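Glutaryl-CoA dehydrogenase (Mycobacterium smegmatis, PDB 3SF6) is an acyl-CoA dehydrogenase family flavoprotein that binds a dihydroflavine-adenine dinucleotide and assembles from four chains. Local coordinates at residues Gly78-Gly83 with Met89-Tyr94; Lys82-Ala87 with Gln134-Met139; Gln115-Met120 with Asn259-Gly264. One frame throughout, in Å; residues are numbered along the deposited sequence. Where two conformers were deposited one is given.

Interaction 1 (Gly78-Gly83 with Met89-Tyr94)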
loop_
_atom_site.group_PDB
_atom_site.type_symbol
_atom_site.label_atom_id
_atom_site.label_comp_id
_atom_site.label_asym_id
_atom_site.label_seq_id
_atom_site.Cartn_x
_atom_site.Cartn_y
_atom_site.Cartn_z
ATOM N N GLY A 78 18.992 22.860 23.799
ATOM C CA GLY A 78 18.687 22.317 25.111
ATOM C C GLY A 78 17.302 22.684 25.579
ATOM O O GLY A 78 17.043 22.746 26.780
ATOM N N MET A 79 16.381 22.880 24.636
ATOM C CA MET A 79 15.048 23.397 24.972
ATOM C C MET A 79 14.295 22.636 26.053
ATOM O O MET A 79 13.577 23.263 26.859
ATOM C CB MET A 79 14.163 23.449 23.722
ATOM C CG MET A 79 14.548 24.530 22.748
ATOM S SD MET A 79 13.489 24.616 21.292
ATOM C CE MET A 79 14.200 23.337 20.234
ATOM N N HIS A 80 14.424 21.298 26.062
ATOM C CA HIS A 80 13.664 20.483 26.962
ATOM C C HIS A 80 14.429 20.193 28.253
ATOM O O HIS A 80 13.889 19.538 29.150
ATOM C CB HIS A 80 13.236 19.158 26.304
ATOM C CG HIS A 80 12.257 18.391 27.126
ATOM N ND1 HIS A 80 12.545 17.142 27.648
ATOM C CD2 HIS A 80 11.023 18.716 27.585
ATOM C CE1 HIS A 80 11.524 16.732 28.379
ATOM N NE2 HIS A 80 10.584 17.662 28.354
ATOM N N LEU A 81 15.640 20.737 28.394
ATOM C CA LEU A 81 16.450 20.515 29.595
ATOM C C LEU A 81 16.218 21.651 30.556
ATOM O O LEU A 81 15.867 22.761 30.131
ATOM C CB LEU A 81 17.943 20.451 29.248
ATOM C CG LEU A 81 18.344 19.336 28.301
ATOM C CD1 LEU A 81 19.841 19.418 27.899
ATOM C CD2 LEU A 81 18.038 17.946 28.883
ATOM N N LYS A 82 16.441 21.369 31.828
ATOM C CA LYS A 82 16.289 22.358 32.895
ATOM C C LYS A 82 17.649 22.840 33.407
ATOM O O LYS A 82 18.583 22.059 33.592
ATOM C CB LYS A 82 15.456 21.770 34.026
ATOM C CG LYS A 82 13.959 21.701 33.648
ATOM C CD LYS A 82 13.083 21.193 34.749
ATOM C CE LYS A 82 11.619 21.219 34.343
ATOM N NZ LYS A 82 11.366 20.485 33.066
ATOM N N GLY A 83 17.755 24.138 33.628
ATOM C CA GLY A 83 18.975 24.704 34.193
ATOM C C GLY A 83 20.036 25.027 33.143
ATOM O O GLY A 83 19.826 24.823 31.943
ATOM N N MET A 89 11.416 24.055 28.724
ATOM C CA MET A 89 10.044 24.048 28.245
ATOM C C MET A 89 9.419 22.637 28.353
ATOM O O MET A 89 10.095 21.630 28.576
ATOM C CB MET A 89 9.914 24.616 26.831
ATOM C CG MET A 89 10.446 23.784 25.757
ATOM S SD MET A 89 10.358 24.548 24.083
ATOM C CE MET A 89 11.331 26.003 24.135
ATOM N N SER A 90 8.110 22.573 28.200
ATOM C CA SER A 90 7.417 21.265 28.272
ATOM C C SER A 90 7.737 20.406 27.089
ATOM O O SER A 90 8.254 20.890 26.082
ATOM C CB SER A 90 5.911 21.463 28.332
ATOM O OG SER A 90 5.395 21.944 27.074
ATOM N N ALA A 91 7.401 19.104 27.216
ATOM C CA ALA A 91 7.590 18.167 26.115
ATOM C C ALA A 91 6.777 18.600 24.916
ATOM O O ALA A 91 7.276 18.558 23.792
ATOM C CB ALA A 91 7.183 16.745 26.540
ATOM N N VAL A 92 5.525 18.992 25.133
ATOM C CA VAL A 92 4.698 19.447 24.011
ATOM C C VAL A 92 5.295 20.697 23.337
ATOM O O VAL A 92 5.352 20.775 22.101
ATOM C CB VAL A 92 3.245 19.643 24.445
ATOM C CG1 VAL A 92 2.399 20.332 23.325
ATOM C CG2 VAL A 92 2.606 18.252 24.798
ATOM N N ALA A 93 5.729 21.679 24.130
ATOM C CA ALA A 93 6.301 22.909 23.512
ATOM C C ALA A 93 7.589 22.595 22.735
ATOM O O ALA A 93 7.817 23.101 21.614
ATOM C CB ALA A 93 6.565 23.968 24.577
ATOM N N TYR A 94 8.429 21.741 23.303
ATOM C CA TYR A 94 9.634 21.277 22.639
ATOM C C TYR A 94 9.314 20.577 21.331
ATOM O O TYR A 94 9.924 20.827 20.311
ATOM C CB TYR A 94 10.408 20.322 23.571
ATOM C CG TYR A 94 11.547 19.577 22.903
ATOM C CD1 TYR A 94 12.599 20.248 22.341
ATOM C CD2 TYR A 94 11.528 18.180 22.795
ATOM C CE1 TYR A 94 13.643 19.543 21.690
ATOM C CE2 TYR A 94 12.582 17.470 22.176
ATOM C CZ TYR A 94 13.612 18.164 21.618
ATOM O OH TYR A 94 14.668 17.484 21.024
HETATM O O HOH W 1 11.779 20.841 30.548
#
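M79 and M89 lie side by side where the loop 78-83 meets the start of helix 91-104, and a backbone hydrogen bond ties them, M89 N to M79 O at 3.0 Å. The tight part of the contact lies on the buried side. There M79 CG meets M89 CE at 3.8 Å, and the M79 side chain crosses that of Y94 at about a right angle, its CB 3.8 Å from Y94 CD1. H80 CB sits over one face of the Y94 ring in a CH-pi contact, 4.1 Å from the ring centroid. Chi1 of H80 (-170°) turns the imidazole beside the carbonyl carbon, which brings CD2 within 3.2 Å of M89 O. The H80 and Y94 rings are roughly parallel (29°) but too displaced to stack, with centroids 5.8 Å apart. The looser side is watery: one water donates to H80 O and M89 O and accepts from the exposed K82 NZ. S90 is the N-cap, its OG accepting from A93 N at 3.0 Å. D326 of helix 298-327 takes the amides of A91 and V92, while M79 and Y94 pack on helix 106-126 and M89 on helix 32-49.

Interaction 2 (Lys82-Ala87 with Gln134-Met139); sequences KGYGCA and QWLPDM
A type I' beta turn, G83 to C86, in the loop before helix 91-104 presses the side chain of Y84 against helix 129-140. The turn is closed by C86 N bonding to G83 O at 2.9 Å. No conventional hydrogen bond crosses between the segments; the contact is apolar and CH-pi packing plus one CA-H...O contact. L136 CD1 stands over one face of the Y84 ring, offset toward the rim and 3.8 Å from the centroid, a CH-pi contact only 14° off the ring normal. Nearer the backbone, Y84 CB rests on L136 CB at 3.7 Å, and Y84 CB and P137 CG are 4.2 Å apart. Chi1 of -49° sets the Y84 ring beside its own backbone N, directing it toward K132 and D133. The carbonyl of Y84 receives the CA-H...O contact from P137 CA, 3.4 Å from Y84 O. P137 is exposed, whereas L136 is buried and leans inward on M120 of helix 106-126. The helix is kinked here: P137 has no N-H to give, and D138 N also makes no bond to the turn before. The result is a type I' turn packed against helix 129-140 in the helical N-terminal domain of the acyl-CoA dehydrogenase fold.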
loop_
_atom_site.group_PDB
_atom_site.type_symbol
_atom_site.label_atom_id
_atom_site.label_comp_id
_atom_site.label_asym_id
_atom_site.label_seq_id
_atom_site.Cartn_x
_atom_site.Cartn_y
_atom_site.Cartn_z
ATOM N N LYS A 82 16.441 21.369 31.828
ATOM C CA LYS A 82 16.289 22.358 32.895
ATOM C C LYS A 82 17.649 22.840 33.407
ATOM O O LYS A 82 18.583 22.059 33.592
ATOM C CB LYS A 82 15.456 21.770 34.026
ATOM C CG LYS A 82 13.959 21.701 33.648
ATOM C CD LYS A 82 13.083 21.193 34.749
ATOM C CE LYS A 82 11.619 21.219 34.343
ATOM N NZ LYS A 82 11.366 20.485 33.066
ATOM N N GLY A 83 17.755 24.138 33.628
ATOM C CA GLY A 83 18.975 24.704 34.193
ATOM C C GLY A 83 20.036 25.027 33.143
ATOM O O GLY A 83 19.826 24.823 31.943
ATOM N N TYR A 84 21.164 25.582 33.613
ATOM C CA TYR A 84 22.344 25.827 32.733
ATOM C C TYR A 84 22.071 26.744 31.535
ATOM O O TYR A 84 22.726 26.603 30.485
ATOM C CB TYR A 84 22.944 24.487 32.271
ATOM C CG TYR A 84 23.166 23.527 33.405
ATOM C CD1 TYR A 84 24.307 23.600 34.206
ATOM C CD2 TYR A 84 22.205 22.557 33.723
ATOM C CE1 TYR A 84 24.490 22.718 35.288
ATOM C CE2 TYR A 84 22.381 21.696 34.778
ATOM C CZ TYR A 84 23.501 21.777 35.575
ATOM O OH TYR A 84 23.686 20.918 36.659
ATOM N N GLY A 85 21.098 27.648 31.659
ATOM C CA GLY A 85 20.726 28.528 30.565
ATOM C C GLY A 85 19.721 27.948 29.583
ATOM O O GLY A 85 19.362 28.614 28.597
ATOM N N CYS A 86 19.243 26.730 29.838
ATOM C CA CYS A 86 18.287 26.059 28.935
ATOM C C CYS A 86 16.863 26.529 29.207
ATOM O O CYS A 86 16.570 26.991 30.310
ATOM C CB CYS A 86 18.341 24.555 29.125
ATOM S SG CYS A 86 19.918 23.828 28.662
ATOM N N ALA A 87 15.989 26.385 28.220
ATOM C CA ALA A 87 14.601 26.917 28.271
ATOM C C ALA A 87 13.698 26.207 29.273
ATOM O O ALA A 87 12.764 26.828 29.839
ATOM C CB ALA A 87 13.956 26.859 26.883
ATOM N N GLN A 134 31.036 22.677 33.493
ATOM C CA GLN A 134 32.032 23.059 32.490
ATOM C C GLN A 134 31.401 23.253 31.110
ATOM O O GLN A 134 31.732 24.204 30.413
ATOM C CB GLN A 134 33.153 22.049 32.410
ATOM C CG GLN A 134 34.119 22.343 31.264
ATOM C CD GLN A 134 35.403 21.530 31.295
ATOM O OE1 GLN A 134 35.620 20.681 32.179
ATOM N NE2 GLN A 134 36.268 21.778 30.303
ATOM N N TRP A 135 30.508 22.340 30.733
ATOM C CA TRP A 135 30.041 22.217 29.359
ATOM C C TRP A 135 28.656 22.767 29.112
ATOM O O TRP A 135 28.433 23.361 28.062
ATOM C CB TRP A 135 30.098 20.751 28.887
ATOM C CG TRP A 135 31.525 20.313 28.634
ATOM C CD1 TRP A 135 32.297 19.527 29.425
ATOM C CD2 TRP A 135 32.349 20.707 27.529
ATOM N NE1 TRP A 135 33.554 19.394 28.879
ATOM C CE2 TRP A 135 33.606 20.101 27.708
ATOM C CE3 TRP A 135 32.134 21.495 26.396
ATOM C CZ2 TRP A 135 34.656 20.267 26.794
ATOM C CZ3 TRP A 135 33.165 21.674 25.511
ATOM C CH2 TRP A 135 34.427 21.072 25.724
ATOM N N LEU A 136 27.700 22.557 30.013
ATOM C CA LEU A 136 26.302 22.807 29.617
ATOM C C LEU A 136 25.963 24.271 29.306
ATOM O O LEU A 136 25.283 24.535 28.293
ATOM C CB LEU A 136 25.287 22.180 30.593
ATOM C CG LEU A 136 25.270 20.664 30.681
ATOM C CD1 LEU A 136 24.264 20.181 31.750
ATOM C CD2 LEU A 136 24.989 20.037 29.307
ATOM N N PRO A 137 26.439 25.243 30.109
ATOM C CA PRO A 137 26.020 26.618 29.734
ATOM C C PRO A 137 26.564 27.084 28.385
ATOM O O PRO A 137 25.848 27.718 27.615
ATOM C CB PRO A 137 26.588 27.480 30.870
ATOM C CG PRO A 137 26.634 26.496 32.069
ATOM C CD PRO A 137 27.055 25.189 31.446
ATOM N N ASP A 138 27.799 26.720 28.054
ATOM C CA ASP A 138 28.336 27.077 26.745
ATOM C C ASP A 138 27.720 26.284 25.572
ATOM O O ASP A 138 27.706 26.763 24.429
ATOM C CB ASP A 138 29.838 26.874 26.695
ATOM C CG ASP A 138 30.624 27.967 27.434
ATOM O OD1 ASP A 138 30.061 29.017 27.831
ATOM O OD2 ASP A 138 31.839 27.737 27.580
ATOM N N MET A 139 27.224 25.091 25.863
ATOM C CA MET A 139 26.455 24.332 24.882
ATOM C C MET A 139 25.066 24.933 24.662
ATOM O O MET A 139 24.571 25.030 23.535
ATOM C CB MET A 139 26.387 22.850 25.292
ATOM C CG MET A 139 27.759 22.175 25.205
ATOM S SD MET A 139 27.750 20.502 25.822
ATOM C CE MET A 139 27.251 19.580 24.317
#

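Interaction 3 (Gln115-Met120 with Asn259-Gly264); sequences QGSLAM and NEARFG
S117 and A261 meet where two helices of the acyl-CoA dehydrogenase fold run almost exactly antiparallel, one in the N-terminal and one in the C-terminal family domain. The short segments 115-120 and 259-264 have axes 8.3 Å apart at an angle of 171°, a close approach that goes with small side chains at the crossing. S117 CB is 3.6 Å from A261 CA, so the serine rests directly on the backbone of the opposing helix, and in the conformer given its OG also lies against A261 CB. L118 adds a branched apolar wall: its CD2 touches the same methyl, A261 CB, at 3.7 Å. E260 adds its CB, 3.8 Å from S117 O.

The next shell fixes the polar groups. In the same conformer, chi1 of 62° places S117 OG between its backbone N and carbonyl carbon, and OG bonds to S113 O one turn earlier in its own helix. A water that donates to A261 O also makes a weak, long bond to this hydroxyl. The carboxylate of E260, again in the conformer given, bends away from the contact and forms a salt bridge with K325 of helix 298-327, which also makes a cation-pi contact with F263. Helix 106-126 opens here into a wider pi-type turn, M120 N reaching Q115 O. L118 also packs on E382, and its side chain is about 5 Å from the bound dihydroflavine-adenine dinucleotide at nearest atoms. On the far side of helix 252-286, R262 NH1 donates to N259 OD1 at 3.1 Å, approaching from above the amide carbonyl plane.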
loop_
_atom_site.group_PDB
_atom_site.type_symbol
_atom_site.label_atom_id
_atom_site.label_comp_id
_atom_site.label_asym_id
_atom_site.label_seq_id
_atom_site.Cartn_x
_atom_site.Cartn_y
_atom_site.Cartn_z
ATOM N N GLN A 115 22.669 18.410 19.589
ATOM C CA GLN A 115 23.138 19.335 20.641
ATOM C C GLN A 115 22.401 19.141 21.961
ATOM O O GLN A 115 23.045 18.974 23.007
ATOM C CB GLN A 115 23.023 20.776 20.161
ATOM C CG GLN A 115 23.592 21.817 21.119
ATOM C CD GLN A 115 25.104 21.938 21.092
ATOM O OE1 GLN A 115 25.801 21.132 20.468
ATOM N NE2 GLN A 115 25.624 22.977 21.776
ATOM N N GLY A 116 21.071 19.139 21.919
ATOM C CA GLY A 116 20.294 19.165 23.142
ATOM C C GLY A 116 19.924 17.787 23.653
ATOM O O GLY A 116 20.263 17.422 24.763
ATOM N N SER A 117 19.219 17.023 22.843
ATOM C CA SER A 117 18.650 15.757 23.311
ATOM C C SER A 117 19.622 14.576 23.349
ATOM O O SER A 117 19.281 13.545 23.918
ATOM C CB SER A 117 17.401 15.373 22.489
ATOM O OG SER A 117 17.682 15.177 21.120
ATOM N N LEU A 118 20.815 14.721 22.742
ATOM C CA LEU A 118 21.838 13.699 22.764
ATOM C C LEU A 118 23.033 14.136 23.605
ATOM O O LEU A 118 23.246 13.577 24.690
ATOM C CB LEU A 118 22.297 13.271 21.360
ATOM C CG LEU A 118 21.224 12.532 20.545
ATOM C CD1 LEU A 118 21.755 12.185 19.106
ATOM C CD2 LEU A 118 20.668 11.316 21.273
ATOM N N ALA A 119 23.804 15.106 23.122
ATOM C CA ALA A 119 25.066 15.486 23.796
ATOM C C ALA A 119 24.821 16.185 25.135
ATOM O O ALA A 119 25.253 15.682 26.199
ATOM C CB ALA A 119 25.968 16.329 22.882
ATOM N N MET A 120 24.033 17.266 25.147
ATOM C CA MET A 120 23.718 17.913 26.434
ATOM C C MET A 120 22.956 16.987 27.390
ATOM O O MET A 120 23.245 16.920 28.602
ATOM C CB MET A 120 22.956 19.226 26.227
ATOM C CG MET A 120 23.789 20.336 25.638
ATOM S SD MET A 120 22.782 21.772 25.116
ATOM C CE MET A 120 22.514 22.527 26.724
ATOM N N ASN A 259 16.021 7.884 23.284
ATOM C CA ASN A 259 14.582 8.047 23.492
ATOM C C ASN A 259 14.192 9.500 23.660
ATOM O O ASN A 259 13.125 9.915 23.226
ATOM C CB ASN A 259 14.119 7.098 24.568
ATOM C CG ASN A 259 14.014 5.616 24.012
ATOM O OD1 ASN A 259 13.322 5.374 23.003
ATOM N ND2 ASN A 259 14.671 4.667 24.665
ATOM N N GLU A 260 15.066 10.311 24.224
ATOM C CA GLU A 260 14.811 11.758 24.244
ATOM C C GLU A 260 14.831 12.362 22.853
ATOM O O GLU A 260 13.909 13.111 22.462
ATOM C CB GLU A 260 15.832 12.462 25.109
ATOM C CG GLU A 260 15.759 12.056 26.536
ATOM C CD GLU A 260 14.408 12.356 27.164
ATOM O OE1 GLU A 260 13.908 13.479 26.947
ATOM O OE2 GLU A 260 13.867 11.466 27.882
ATOM N N ALA A 261 15.847 12.032 22.075
ATOM C CA ALA A 261 15.943 12.543 20.709
ATOM C C ALA A 261 14.808 12.076 19.796
ATOM O O ALA A 261 14.237 12.859 19.007
ATOM C CB ALA A 261 17.279 12.202 20.111
ATOM N N ARG A 262 14.457 10.791 19.908
ATOM C CA ARG A 262 13.347 10.209 19.142
ATOM C C ARG A 262 12.072 10.956 19.327
ATOM O O ARG A 262 11.316 11.176 18.375
ATOM C CB ARG A 262 13.166 8.726 19.498
ATOM C CG ARG A 262 14.329 7.858 19.010
ATOM C CD ARG A 262 14.330 6.495 19.699
ATOM N NE ARG A 262 15.301 5.575 19.130
ATOM C CZ ARG A 262 15.666 4.420 19.685
ATOM N NH1 ARG A 262 15.095 4.009 20.819
ATOM N NH2 ARG A 262 16.588 3.674 19.089
ATOM N N PHE A 263 11.792 11.367 20.570
ATOM C CA PHE A 263 10.595 12.163 20.857
ATOM C C PHE A 263 10.533 13.438 20.042
ATOM O O PHE A 263 9.497 13.797 19.468
ATOM C CB PHE A 263 10.478 12.470 22.364
ATOM C CG PHE A 263 9.341 13.378 22.669
ATOM C CD1 PHE A 263 8.065 12.882 22.726
ATOM C CD2 PHE A 263 9.535 14.733 22.800
ATOM C CE1 PHE A 263 6.955 13.753 22.919
ATOM C CE2 PHE A 263 8.473 15.597 22.956
ATOM C CZ PHE A 263 7.191 15.116 23.048
ATOM N N GLY A 264 11.662 14.138 19.948
ATOM C CA GLY A 264 11.687 15.356 19.162
ATOM C C GLY A 264 11.425 15.038 17.680
ATOM O O GLY A 264 10.727 15.793 17.016
HETATM O O HOH W 2 15.080 15.642 18.864
#

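In the fold
Interactions 1 and 2 share K82 and G83 and use one loop twice: its first part packs on the start of helix 91-104, its later turn on helix 129-140. Interaction 3 is the most deeply buried, joining the N-terminal and C-terminal family domains, while interaction 2 lies toward the surface. Their chemistry follows: a backbone bond, a bridging water, paired methionine side chains and a CH-pi contact in interaction 1; apolar, CH-pi and CA-H...O contacts without a conventional hydrogen bond in 2; small-residue helix packing in 3. Helix 106-126 connects all three. L81 and C86 of the loop and L136 and M139 of helix 129-140 all pack on M120, Q115 NE2 bonds to M139 O, and Y94 OH touches S117 CB.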